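Local coordinates for protein BIFUNCTIONAL PROTEIN Proline utilization A (PutA) (PDB 5UX5) that oxidises proline to glutamate in two steps, pairing an FAD-dependent proline dehydrogenase with an NAD-dependent aldehyde dehydrogenase in one chain, probably with substrate channelling between them, at residues E166-T174 against V186-A195; L197-N205 against P474-R484. All coordinates share one frame; numbering follows the deposited sequence.

Contact 1 of 2, residues E166-T174 against V186-A195; sequences EANNRLTRT and VSIKATSVVA
Thr174 and Ile188 meet at the end of this contact where the helix faces the strand, and the terminal CD1 of the isoleucine lies 4.0 Å from Thr174 OG1. Ile188 is fully extended, with CG1 anti to the backbone N (chi1 -169°) and CD1 carried straight on toward the helix. The threonine hydroxyl is itself turned back on its own helix, donating to Arg170 O over 2.8 Å; that carbonyl also takes Thr174 N, the two donors arriving from opposite faces of its plane. CG2 of Thr174, turned anti to the backbone N, packs 4.0 Å from Val186 CG2, the two side chains crossing at a slant. At the other end Ala167 fits its small CB against the turn after the strand, 3.7 Å from Val193 O and 4.2 Å from Ala195 CB. Between them Arg170 lays its CB and CG along Ser192, CB to CB 4.0 Å, then bends at chi2 (-73°); its guanidinium passes Ser192 OG obliquely without bonding to it and is held by Glu159 O and, in a long salt bridge, by Glu166. The axes of 166-174 and 186-189 run nearly antiparallel (164°), as expected in a beta-alpha-beta unit of the proline dehydrogenase barrel, with Leu156 of strand 151-157 packing beside Arg170 and Thr174 and helix 202-221 flanking Val193.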
ATOM      1  N   GLU A 166      18.436   9.773 -11.334  1.00 46.98           N
ATOM      2  CA  GLU A 166      19.376   9.368 -10.304  1.00 42.84           C
ATOM      3  C   GLU A 166      19.912   7.968 -10.542  1.00 42.86           C
ATOM      4  O   GLU A 166      21.046   7.676 -10.159  1.00 51.94           O
ATOM      5  CB  GLU A 166      18.723   9.458  -8.939  1.00 47.91           C
ATOM      6  CG  GLU A 166      19.645   9.114  -7.789  1.00 52.20           C
ATOM      7  CD  GLU A 166      20.867  10.005  -7.669  1.00 54.46           C
ATOM      8  OE1 GLU A 166      20.814  11.202  -8.085  1.00 42.84           O
ATOM      9  OE2 GLU A 166      21.862   9.486  -7.087  1.00 52.65           O
ATOM     10  N   ALA A 167      19.133   7.091 -11.173  1.00 40.09           N
ATOM     11  CA  ALA A 167      19.640   5.750 -11.455  1.00 35.81           C
ATOM     12  C   ALA A 167      20.823   5.805 -12.413  1.00 46.15           C
ATOM     13  O   ALA A 167      21.788   5.038 -12.282  1.00 48.70           O
ATOM     14  CB  ALA A 167      18.530   4.885 -12.031  1.00 32.73           C
ATOM     15  N   ASN A 168      20.751   6.690 -13.403  1.00 39.83           N
ATOM     16  CA  ASN A 168      21.875   6.859 -14.298  1.00 39.62           C
ATOM     17  C   ASN A 168      23.082   7.413 -13.557  1.00 45.66           C
ATOM     18  O   ASN A 168      24.236   7.121 -13.920  1.00 41.82           O
ATOM     19  CB  ASN A 168      21.481   7.778 -15.448  1.00 38.09           C
ATOM     20  CG  ASN A 168      22.624   8.021 -16.388  1.00 45.12           C
ATOM     21  OD1 ASN A 168      23.197   9.117 -16.433  1.00 45.81           O
ATOM     22  ND2 ASN A 168      23.016   6.981 -17.100  1.00 47.87           N
ATOM     23  N   ASN A 169      22.830   8.224 -12.527  1.00 40.92           N
ATOM     24  CA  ASN A 169      23.906   8.785 -11.721  1.00 43.41           C
ATOM     25  C   ASN A 169      24.699   7.709 -11.010  1.00 44.93           C
ATOM     26  O   ASN A 169      25.931   7.667 -11.138  1.00 40.85           O
ATOM     27  CB  ASN A 169      23.340   9.786 -10.726  1.00 48.53           C
ATOM     28  CG  ASN A 169      23.304  11.165 -11.293  1.00 49.11           C
ATOM     29  OD1 ASN A 169      23.650  11.373 -12.462  1.00 45.82           O
ATOM     30  ND2 ASN A 169      22.873  12.118 -10.489  1.00 49.50           N
ATOM     31  N   ARG A 170      24.009   6.828 -10.254  1.00 37.56           N
ATOM     32  CA  ARG A 170      24.708   5.744  -9.564  1.00 35.50           C
ATOM     33  C   ARG A 170      25.553   4.942 -10.535  1.00 37.10           C
ATOM     34  O   ARG A 170      26.716   4.646 -10.252  1.00 35.25           O
ATOM     35  CB  ARG A 170      23.739   4.801  -8.843  1.00 40.13           C
ATOM     36  CG  ARG A 170      22.915   5.483  -7.819  1.00 38.22           C
ATOM     37  CD  ARG A 170      23.758   5.797  -6.640  1.00 43.00           C
ATOM     38  NE  ARG A 170      22.908   6.327  -5.607  1.00 47.88           N
ATOM     39  CZ  ARG A 170      22.544   5.601  -4.576  1.00 54.81           C
ATOM     40  NH1 ARG A 170      22.993   4.354  -4.506  1.00 48.39           N
ATOM     41  NH2 ARG A 170      21.745   6.108  -3.646  1.00 55.76           N
ATOM     42  N   LEU A 171      24.992   4.612 -11.704  1.00 36.14           N
ATOM     43  CA  LEU A 171      25.688   3.771 -12.667  1.00 35.67           C
ATOM     44  C   LEU A 171      26.885   4.497 -13.272  1.00 38.78           C
ATOM     45  O   LEU A 171      28.015   4.002 -13.216  1.00 37.31           O
ATOM     46  CB  LEU A 171      24.725   3.334 -13.763  1.00 35.73           C
ATOM     47  CG  LEU A 171      25.341   2.526 -14.908  1.00 48.19           C
ATOM     48  CD1 LEU A 171      25.947   1.239 -14.386  1.00 46.43           C
ATOM     49  CD2 LEU A 171      24.353   2.244 -16.023  1.00 40.26           C
ATOM     50  N   THR A 172      26.669   5.681 -13.834  1.00 38.01           N
ATOM     51  CA  THR A 172      27.775   6.339 -14.516  1.00 39.46           C
ATOM     52  C   THR A 172      28.881   6.683 -13.531  1.00 47.95           C
ATOM     53  O   THR A 172      30.074   6.611 -13.870  1.00 49.77           O
ATOM     54  CB  THR A 172      27.310   7.614 -15.240  1.00 40.60           C
ATOM     55  OG1 THR A 172      26.726   8.505 -14.295  1.00 47.90           O
ATOM     56  CG2 THR A 172      26.311   7.331 -16.368  1.00 40.76           C
ATOM     57  N   ARG A 173      28.505   7.047 -12.302  1.00 43.31           N
ATOM     58  CA  ARG A 173      29.509   7.409 -11.308  1.00 43.33           C
ATOM     59  C   ARG A 173      30.269   6.187 -10.796  1.00 44.24           C
ATOM     60  O   ARG A 173      31.464   6.292 -10.473  1.00 39.01           O
ATOM     61  CB  ARG A 173      28.842   8.151 -10.152  1.00 48.39           C
ATOM     62  CG  ARG A 173      28.311   9.512 -10.510  1.00 39.55           C
ATOM     63  CD  ARG A 173      27.653  10.214  -9.330  1.00 39.14           C
ATOM     64  NE  ARG A 173      27.140  11.517  -9.761  1.00 44.33           N
ATOM     65  CZ  ARG A 173      26.155  12.183  -9.172  1.00 43.99           C
ATOM     66  NH1 ARG A 173      25.551  11.676  -8.105  1.00 48.91           N
ATOM     67  NH2 ARG A 173      25.765  13.351  -9.665  1.00 49.28           N
ATOM     68  N   THR A 174      29.593   5.030 -10.710  1.00 40.08           N
ATOM     69  CA  THR A 174      30.281   3.778 -10.402  1.00 36.75           C
ATOM     70  C   THR A 174      31.217   3.388 -11.530  1.00 44.11           C
ATOM     71  O   THR A 174      32.334   2.914 -11.290  1.00 44.70           O
ATOM     72  CB  THR A 174      29.271   2.671 -10.150  1.00 38.11           C
ATOM     73  OG1 THR A 174      28.558   2.948  -8.942  1.00 34.65           O
ATOM     74  CG2 THR A 174      29.986   1.309 -10.016  1.00 39.99           C
ATOM     75  N   VAL A 186      34.133  -2.767  -6.880  1.00 34.62           N
ATOM     76  CA  VAL A 186      32.956  -1.931  -6.699  1.00 34.14           C
ATOM     77  C   VAL A 186      31.760  -2.844  -6.497  1.00 33.14           C
ATOM     78  O   VAL A 186      31.702  -3.957  -7.027  1.00 33.55           O
ATOM     79  CB  VAL A 186      32.718  -0.971  -7.889  1.00 34.78           C
ATOM     80  CG1 VAL A 186      33.902  -0.035  -8.057  1.00 35.91           C
ATOM     81  CG2 VAL A 186      32.435  -1.745  -9.178  1.00 34.91           C
ATOM     82  N   SER A 187      30.789  -2.368  -5.743  1.00 32.94           N
ATOM     83  CA  SER A 187      29.564  -3.135  -5.603  1.00 33.58           C
ATOM     84  C   SER A 187      28.392  -2.180  -5.762  1.00 31.28           C
ATOM     85  O   SER A 187      28.487  -1.009  -5.400  1.00 36.20           O
ATOM     86  CB  SER A 187      29.513  -3.955  -4.266  1.00 38.81           C
ATOM     87  OG  SER A 187      29.834  -3.215  -3.107  1.00 46.13           O
ATOM     88  N   ILE A 188      27.329  -2.669  -6.401  1.00 30.83           N
ATOM     89  CA  ILE A 188      26.164  -1.875  -6.770  1.00 30.62           C
ATOM     90  C   ILE A 188      24.924  -2.775  -6.727  1.00 42.42           C
ATOM     91  O   ILE A 188      25.028  -4.007  -6.794  1.00 29.62           O
ATOM     92  CB  ILE A 188      26.376  -1.251  -8.176  1.00 36.09           C
ATOM     93  CG1 ILE A 188      25.302  -0.196  -8.497  1.00 41.04           C
ATOM     94  CG2 ILE A 188      26.474  -2.333  -9.250  1.00 31.73           C
ATOM     95  CD1 ILE A 188      25.485   0.485  -9.816  1.00 32.45           C
ATOM     96  N   LYS A 189      23.736  -2.154  -6.597  1.00 41.81           N
ATOM     97  CA  LYS A 189      22.460  -2.870  -6.530  1.00 30.69           C
ATOM     98  C   LYS A 189      21.638  -2.636  -7.789  1.00 32.25           C
ATOM     99  O   LYS A 189      21.584  -1.519  -8.312  1.00 35.05           O
ATOM    100  CB  LYS A 189      21.593  -2.417  -5.350  1.00 39.15           C
ATOM    101  CG  LYS A 189      22.181  -2.619  -3.998  1.00 50.44           C
ATOM    102  CD  LYS A 189      21.124  -2.511  -2.924  1.00 49.32           C
ATOM    103  CE  LYS A 189      20.762  -1.102  -2.513  1.00 47.52           C
ATOM    104  NZ  LYS A 189      19.965  -1.187  -1.215  1.00 55.12           N
ATOM    105  N   ALA A 190      20.883  -3.668  -8.171  1.00 28.56           N
ATOM    106  CA  ALA A 190      19.946  -3.572  -9.281  1.00 28.77           C
ATOM    107  C   ALA A 190      19.030  -2.375  -9.131  1.00 38.92           C
ATOM    108  O   ALA A 190      18.776  -1.650 -10.104  1.00 42.29           O
ATOM    109  CB  ALA A 190      19.104  -4.845  -9.373  1.00 28.36           C
ATOM    110  N   THR A 191      18.527  -2.138  -7.921  1.00 34.10           N
ATOM    111  CA  THR A 191      17.611  -1.017  -7.778  1.00 30.17           C
ATOM    112  C   THR A 191      18.313   0.324  -7.836  1.00 34.53           C
ATOM    113  O   THR A 191      17.633   1.347  -7.918  1.00 49.24           O
ATOM    114  CB  THR A 191      16.858  -1.108  -6.475  1.00 26.85           C
ATOM    115  OG1 THR A 191      17.769  -0.863  -5.403  1.00 38.81           O
ATOM    116  CG2 THR A 191      16.331  -2.462  -6.336  1.00 27.12           C
ATOM    117  N   SER A 192      19.640   0.358  -7.809  1.00 36.32           N
ATOM    118  CA  SER A 192      20.330   1.598  -8.125  1.00 33.82           C
ATOM    119  C   SER A 192      20.530   1.774  -9.622  1.00 38.29           C
ATOM    120  O   SER A 192      20.764   2.901 -10.071  1.00 49.20           O
ATOM    121  CB  SER A 192      21.697   1.637  -7.447  1.00 34.69           C
ATOM    122  OG  SER A 192      21.598   1.483  -6.045  1.00 29.39           O
ATOM    123  N   VAL A 193      20.424   0.692 -10.399  1.00 32.45           N
ATOM    124  CA  VAL A 193      20.646   0.764 -11.839  1.00 31.63           C
ATOM    125  C   VAL A 193      19.335   0.991 -12.593  1.00 34.74           C
ATOM    126  O   VAL A 193      19.324   1.658 -13.634  1.00 43.42           O
ATOM    127  CB  VAL A 193      21.383  -0.499 -12.309  1.00 31.80           C
ATOM    128  CG1 VAL A 193      21.456  -0.565 -13.807  1.00 32.83           C
ATOM    129  CG2 VAL A 193      22.781  -0.520 -11.728  1.00 31.99           C
ATOM    130  N   VAL A 194      18.236   0.458 -12.078  1.00 30.78           N
ATOM    131  CA  VAL A 194      16.898   0.687 -12.605  1.00 36.89           C
ATOM    132  C   VAL A 194      16.035   1.234 -11.462  1.00 37.83           C
ATOM    133  O   VAL A 194      15.832   0.556 -10.448  1.00 35.76           O
ATOM    134  CB  VAL A 194      16.289  -0.602 -13.182  1.00 35.23           C
ATOM    135  CG1 VAL A 194      14.832  -0.385 -13.557  1.00 34.50           C
ATOM    136  CG2 VAL A 194      17.067  -1.052 -14.381  1.00 45.17           C
ATOM    137  N   ALA A 195      15.543   2.458 -11.606  1.00 40.34           N
ATOM    138  CA  ALA A 195      14.643   2.930 -10.574  1.00 37.98           C
ATOM    139  C   ALA A 195      13.258   2.358 -10.809  1.00 38.78           C
ATOM    140  O   ALA A 195      12.904   1.997 -11.932  1.00 37.72           O
ATOM    141  CB  ALA A 195      14.574   4.447 -10.545  1.00 43.86           C
TER

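Contact 2 of 2, residues L197-N205 against P474-R484; sequences LNPWDIDGN and PALLSTLEWAR
The turn that leads into helix 202-221 of the proline dehydrogenase barrel packs here against the short helix 477-484, far along the chain. Trp200 buries more of its surface here than any other residue. Its indole lies beneath the ring of Pro474, whose CB stands 3.9 Å from the centroid of the six-membered ring and 10° off its normal, a CH-pi contact over the face. Ala483 instead comes in at the edge, its CB 3.7 Å from Trp200 CE3, while Thr479 CG2 approaches the outer end of the indole obliquely, 3.8 Å from Trp200 CZ3. With CG anti to the carbonyl carbon (chi1 -69°), the indole of Trp200 extends from the turn toward the helix. Pro199 lies alongside Pro474, the rings pointing the same way, with Pro199 CB 3.9 Å from Pro474 CG.

Further along, the two methyls of Leu480 have separate partners: CD2 meets Pro199 O and Trp200 CA, and CD1 is 4.1 Å from Ile202 CB. Ile202, extended from its backbone, sends CD1 to Leu477 CD2 at about a right angle between the side chains. Arg484 reaches Asp203 with an extended chain: Arg484 NE is 3.5 Å from Asp203 OD2 in a salt bridge, the carboxylate meeting the guanidinium at its edge with planes only 16° apart. Asp203 also pairs with Arg244 and Arg484 with Glu481, so the charges form a network.

Helix 550-574 also packs against Trp200 and Ala483. Asn198 OD1 accepts from Trp200 N at 3.0 Å, an Asx turn laid over the type I beta turn from Asn198 to Asp201, which runs into a helix N-capped by Asp201, its OD1 accepting from Gly204 N.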
ATOM      1  N   LEU A 197      11.918  -0.475  -9.968  1.00 44.73           N
ATOM      2  CA  LEU A 197      11.925  -1.857 -10.440  1.00 43.00           C
ATOM      3  C   LEU A 197      10.549  -2.510 -10.311  1.00 39.77           C
ATOM      4  O   LEU A 197      10.064  -2.746  -9.199  1.00 49.85           O
ATOM      5  CB  LEU A 197      12.988  -2.655  -9.688  1.00 41.29           C
ATOM      6  CG  LEU A 197      13.724  -3.774 -10.423  1.00 41.91           C
ATOM      7  CD1 LEU A 197      14.083  -3.381 -11.851  1.00 36.36           C
ATOM      8  CD2 LEU A 197      14.975  -4.159  -9.625  1.00 36.03           C
ATOM      9  N   ASN A 198       9.901  -2.765 -11.439  1.00 34.61           N
ATOM     10  CA  ASN A 198       8.557  -3.331 -11.464  1.00 33.61           C
ATOM     11  C   ASN A 198       8.550  -4.819 -11.122  1.00 42.88           C
ATOM     12  O   ASN A 198       8.963  -5.634 -11.956  1.00 40.26           O
ATOM     13  CB  ASN A 198       7.949  -3.119 -12.835  1.00 32.72           C
ATOM     14  CG  ASN A 198       6.538  -3.671 -12.953  1.00 40.90           C
ATOM     15  OD1 ASN A 198       5.946  -4.214 -11.994  1.00 41.61           O
ATOM     16  ND2 ASN A 198       5.974  -3.514 -14.154  1.00 41.94           N
ATOM     17  N   PRO A 199       8.017  -5.221  -9.966  1.00 40.58           N
ATOM     18  CA  PRO A 199       8.121  -6.630  -9.550  1.00 32.58           C
ATOM     19  C   PRO A 199       7.340  -7.597 -10.406  1.00 35.97           C
ATOM     20  O   PRO A 199       7.477  -8.808 -10.189  1.00 46.81           O
ATOM     21  CB  PRO A 199       7.562  -6.620  -8.130  1.00 31.46           C
ATOM     22  CG  PRO A 199       6.557  -5.504  -8.162  1.00 28.11           C
ATOM     23  CD  PRO A 199       7.147  -4.436  -9.073  1.00 29.15           C
ATOM     24  N   TRP A 200       6.496  -7.135 -11.326  1.00 28.38           N
ATOM     25  CA  TRP A 200       5.711  -8.059 -12.138  1.00 32.25           C
ATOM     26  C   TRP A 200       6.349  -8.375 -13.480  1.00 39.08           C
ATOM     27  O   TRP A 200       5.850  -9.252 -14.195  1.00 44.08           O
ATOM     28  CB  TRP A 200       4.303  -7.503 -12.377  1.00 27.89           C
ATOM     29  CG  TRP A 200       3.483  -7.481 -11.117  1.00 29.10           C
ATOM     30  CD1 TRP A 200       3.346  -6.438 -10.256  1.00 26.43           C
ATOM     31  CD2 TRP A 200       2.709  -8.549 -10.580  1.00 31.47           C
ATOM     32  NE1 TRP A 200       2.531  -6.781  -9.225  1.00 28.62           N
ATOM     33  CE2 TRP A 200       2.126  -8.076  -9.386  1.00 32.49           C
ATOM     34  CE3 TRP A 200       2.451  -9.860 -10.988  1.00 34.66           C
ATOM     35  CZ2 TRP A 200       1.308  -8.878  -8.571  1.00 30.00           C
ATOM     36  CZ3 TRP A 200       1.631 -10.655 -10.184  1.00 39.04           C
ATOM     37  CH2 TRP A 200       1.069 -10.156  -8.986  1.00 32.77           C
ATOM     38  N   ASP A 201       7.438  -7.707 -13.834  1.00 39.61           N
ATOM     39  CA  ASP A 201       8.049  -7.849 -15.147  1.00 40.38           C
ATOM     40  C   ASP A 201       9.495  -8.275 -14.949  1.00 39.82           C
ATOM     41  O   ASP A 201      10.407  -7.467 -15.126  1.00 43.48           O
ATOM     42  CB  ASP A 201       7.952  -6.539 -15.928  1.00 40.96           C
ATOM     43  CG  ASP A 201       8.466  -6.668 -17.361  1.00 51.21           C
ATOM     44  OD1 ASP A 201       8.434  -7.804 -17.887  1.00 60.05           O
ATOM     45  OD2 ASP A 201       8.895  -5.642 -17.961  1.00 32.17           O
ATOM     46  N   ILE A 202       9.702  -9.546 -14.584  1.00 29.68           N
ATOM     47  CA  ILE A 202      11.069 -10.006 -14.346  1.00 29.79           C
ATOM     48  C   ILE A 202      11.850 -10.073 -15.656  1.00 31.00           C
ATOM     49  O   ILE A 202      12.994  -9.626 -15.703  1.00 31.17           O
ATOM     50  CB  ILE A 202      11.086 -11.364 -13.608  1.00 29.51           C
ATOM     51  CG1 ILE A 202      12.476 -11.627 -13.054  1.00 34.56           C
ATOM     52  CG2 ILE A 202      10.750 -12.513 -14.505  1.00 30.46           C
ATOM     53  CD1 ILE A 202      12.540 -12.793 -12.127  1.00 31.09           C
ATOM     54  N   ASP A 203      11.198 -10.492 -16.761  1.00 32.29           N
ATOM     55  CA  ASP A 203      11.869 -10.608 -18.061  1.00 35.05           C
ATOM     56  C   ASP A 203      12.355  -9.249 -18.537  1.00 38.94           C
ATOM     57  O   ASP A 203      13.491  -9.108 -19.000  1.00 44.98           O
ATOM     58  CB  ASP A 203      10.939 -11.196 -19.140  1.00 34.28           C
ATOM     59  CG  ASP A 203      10.401 -12.603 -18.820  1.00 48.87           C
ATOM     60  OD1 ASP A 203      10.935 -13.317 -17.949  1.00 57.79           O
ATOM     61  OD2 ASP A 203       9.429 -13.014 -19.488  1.00 48.08           O
ATOM     62  N   GLY A 204      11.489  -8.239 -18.436  1.00 36.54           N
ATOM     63  CA  GLY A 204      11.846  -6.909 -18.883  1.00 33.57           C
ATOM     64  C   GLY A 204      12.850  -6.248 -17.971  1.00 39.67           C
ATOM     65  O   GLY A 204      13.749  -5.538 -18.429  1.00 49.57           O
ATOM     66  N   ASN A 205      12.705  -6.451 -16.669  1.00 33.52           N
ATOM     67  CA  ASN A 205      13.680  -5.892 -15.749  1.00 32.54           C
ATOM     68  C   ASN A 205      15.062  -6.468 -16.015  1.00 39.09           C
ATOM     69  O   ASN A 205      16.061  -5.739 -15.973  1.00 31.87           O
ATOM     70  CB  ASN A 205      13.234  -6.137 -14.310  1.00 31.98           C
ATOM     71  CG  ASN A 205      11.983  -5.344 -13.943  1.00 42.43           C
ATOM     72  OD1 ASN A 205      11.286  -4.813 -14.806  1.00 54.64           O
ATOM     73  ND2 ASN A 205      11.700  -5.261 -12.660  1.00 47.28           N
ATOM     74  N   PRO A 474       4.372 -11.103  -5.970  1.00 38.30           N
ATOM     75  CA  PRO A 474       5.277 -11.255  -7.124  1.00 35.35           C
ATOM     76  C   PRO A 474       6.718 -11.576  -6.746  1.00 30.84           C
ATOM     77  O   PRO A 474       7.572 -11.679  -7.644  1.00 32.21           O
ATOM     78  CB  PRO A 474       5.176  -9.906  -7.846  1.00 29.91           C
ATOM     79  CG  PRO A 474       4.678  -8.940  -6.804  1.00 32.11           C
ATOM     80  CD  PRO A 474       3.937  -9.714  -5.755  1.00 31.08           C
ATOM     81  N   ALA A 475       7.026 -11.729  -5.450  1.00 28.92           N
ATOM     82  CA  ALA A 475       8.335 -12.255  -5.077  1.00 33.30           C
ATOM     83  C   ALA A 475       8.436 -13.756  -5.317  1.00 29.44           C
ATOM     84  O   ALA A 475       9.542 -14.271  -5.472  1.00 33.10           O
ATOM     85  CB  ALA A 475       8.648 -11.957  -3.609  1.00 23.79           C
ATOM     86  N   LEU A 476       7.318 -14.463  -5.385  1.00 29.24           N
ATOM     87  CA  LEU A 476       7.343 -15.866  -5.758  1.00 31.18           C
ATOM     88  C   LEU A 476       7.394 -16.013  -7.281  1.00 35.33           C
ATOM     89  O   LEU A 476       6.609 -15.383  -7.992  1.00 38.49           O
ATOM     90  CB  LEU A 476       6.106 -16.571  -5.220  1.00 25.86           C
ATOM     91  CG  LEU A 476       5.819 -16.404  -3.744  1.00 31.55           C
ATOM     92  CD1 LEU A 476       4.470 -17.071  -3.480  1.00 25.31           C
ATOM     93  CD2 LEU A 476       6.940 -16.976  -2.879  1.00 29.80           C
ATOM     94  N   LEU A 477       8.276 -16.898  -7.780  1.00 39.33           N
ATOM     95  CA  LEU A 477       8.303 -17.169  -9.216  1.00 32.70           C
ATOM     96  C   LEU A 477       7.040 -17.855  -9.690  1.00 37.58           C
ATOM     97  O   LEU A 477       6.640 -17.654 -10.840  1.00 39.56           O
ATOM     98  CB  LEU A 477       9.527 -18.003  -9.614  1.00 29.64           C
ATOM     99  CG  LEU A 477      10.891 -17.353  -9.378  1.00 32.99           C
ATOM    100  CD1 LEU A 477      11.998 -18.353  -9.406  1.00 32.05           C
ATOM    101  CD2 LEU A 477      11.146 -16.260 -10.414  1.00 30.17           C
ATOM    102  N   SER A 478       6.383 -18.657  -8.843  1.00 39.20           N
ATOM    103  CA  SER A 478       5.123 -19.247  -9.295  1.00 39.63           C
ATOM    104  C   SER A 478       4.071 -18.175  -9.558  1.00 35.29           C
ATOM    105  O   SER A 478       3.237 -18.342 -10.456  1.00 36.27           O
ATOM    106  CB  SER A 478       4.604 -20.307  -8.308  1.00 29.47           C
ATOM    107  OG  SER A 478       4.660 -19.912  -6.948  1.00 38.28           O
ATOM    108  N   THR A 479       4.129 -17.057  -8.822  1.00 38.60           N
ATOM    109  CA  THR A 479       3.226 -15.929  -9.050  1.00 38.09           C
ATOM    110  C   THR A 479       3.513 -15.259 -10.381  1.00 40.04           C
ATOM    111  O   THR A 479       2.596 -15.030 -11.183  1.00 41.64           O
ATOM    112  CB  THR A 479       3.382 -14.918  -7.924  1.00 36.75           C
ATOM    113  OG1 THR A 479       3.148 -15.575  -6.683  1.00 51.30           O
ATOM    114  CG2 THR A 479       2.423 -13.747  -8.082  1.00 32.56           C
ATOM    115  N   LEU A 480       4.788 -14.920 -10.626  1.00 36.11           N
ATOM    116  CA  LEU A 480       5.212 -14.357 -11.909  1.00 40.56           C
ATOM    117  C   LEU A 480       4.929 -15.301 -13.070  1.00 42.25           C
ATOM    118  O   LEU A 480       4.870 -14.852 -14.218  1.00 49.54           O
ATOM    119  CB  LEU A 480       6.707 -14.012 -11.884  1.00 29.44           C
ATOM    120  CG  LEU A 480       7.069 -12.987 -10.805  1.00 30.08           C
ATOM    121  CD1 LEU A 480       8.565 -12.759 -10.713  1.00 36.54           C
ATOM    122  CD2 LEU A 480       6.331 -11.685 -11.056  1.00 38.96           C
ATOM    123  N   GLU A 481       4.724 -16.590 -12.799  1.00 34.57           N
ATOM    124  CA  GLU A 481       4.455 -17.501 -13.896  1.00 36.01           C
ATOM    125  C   GLU A 481       3.012 -17.373 -14.368  1.00 45.09           C
ATOM    126  O   GLU A 481       2.773 -17.287 -15.583  1.00 51.08           O
ATOM    127  CB  GLU A 481       4.796 -18.940 -13.498  1.00 40.80           C
ATOM    128  CG  GLU A 481       4.343 -20.055 -14.485  1.00 58.71           C
ATOM    129  CD  GLU A 481       4.777 -19.881 -15.977  1.00 65.53           C
ATOM    130  OE1 GLU A 481       4.161 -20.555 -16.842  1.00 64.05           O
ATOM    131  OE2 GLU A 481       5.727 -19.120 -16.294  1.00 61.67           O
ATOM    132  N   TRP A 482       2.030 -17.340 -13.436  1.00 31.08           N
ATOM    133  CA  TRP A 482       0.646 -17.182 -13.880  1.00 31.37           C
ATOM    134  C   TRP A 482       0.336 -15.746 -14.295  1.00 35.33           C
ATOM    135  O   TRP A 482      -0.594 -15.526 -15.085  1.00 42.51           O
ATOM    136  CB  TRP A 482      -0.371 -17.687 -12.822  1.00 31.59           C
ATOM    137  CG  TRP A 482      -0.469 -16.973 -11.472  1.00 34.98           C
ATOM    138  CD1 TRP A 482      -0.152 -17.498 -10.247  1.00 34.79           C
ATOM    139  CD2 TRP A 482      -0.948 -15.634 -11.219  1.00 36.17           C
ATOM    140  NE1 TRP A 482      -0.392 -16.574  -9.247  1.00 38.92           N
ATOM    141  CE2 TRP A 482      -0.881 -15.423  -9.816  1.00 41.20           C
ATOM    142  CE3 TRP A 482      -1.428 -14.598 -12.035  1.00 28.65           C
ATOM    143  CZ2 TRP A 482      -1.264 -14.205  -9.216  1.00 35.95           C
ATOM    144  CZ3 TRP A 482      -1.805 -13.394 -11.446  1.00 39.47           C
ATOM    145  CH2 TRP A 482      -1.718 -13.207 -10.045  1.00 33.87           C
ATOM    146  N   ALA A 483       1.129 -14.774 -13.836  1.00 35.84           N
ATOM    147  CA  ALA A 483       0.970 -13.406 -14.317  1.00 47.44           C
ATOM    148  C   ALA A 483       1.280 -13.296 -15.818  1.00 49.28           C
ATOM    149  O   ALA A 483       0.648 -12.502 -16.532  1.00 47.26           O
ATOM    150  CB  ALA A 483       1.862 -12.475 -13.488  1.00 40.51           C
ATOM    151  N   ARG A 484       2.212 -14.112 -16.320  1.00 42.37           N
ATOM    152  CA  ARG A 484       2.488 -14.132 -17.748  1.00 46.66           C
ATOM    153  C   ARG A 484       1.321 -14.694 -18.553  1.00 49.84           C
ATOM    154  O   ARG A 484       1.109 -14.271 -19.693  1.00 52.46           O
ATOM    155  CB  ARG A 484       3.744 -14.951 -18.027  1.00 56.43           C
ATOM    156  CG  ARG A 484       5.044 -14.232 -17.701  1.00 60.88           C
ATOM    157  CD  ARG A 484       6.234 -15.121 -17.979  1.00 67.56           C
ATOM    158  NE  ARG A 484       7.406 -14.748 -17.190  1.00 73.88           N
ATOM    159  CZ  ARG A 484       7.795 -15.378 -16.083  1.00 72.13           C
ATOM    160  NH1 ARG A 484       7.101 -16.413 -15.636  1.00 77.42           N
ATOM    161  NH2 ARG A 484       8.878 -14.985 -15.424  1.00 61.96           N
TER

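From the N terminus, the chain first completes contact 1: helix 164-178 and strand 185-189 fold back on one another within a single beta-alpha-beta unit, closing a loop of 11 residues. From helix 190-193, which already belongs to contact 1, the chain goes on into 197-205, where contact 2 begins, and this one closes only after 268 intervening residues, when 474-484 returns to the start of helix 202-221. The two are therefore in series, neither nested nor crossed. They meet where Thr191 CG2 packs 3.9 Å from Leu197 CD2. Contact 1 is local to the barrel, whereas contact 2 ties the entry to helix 202-221 to the distant helix 477-484, next to helix 550-574.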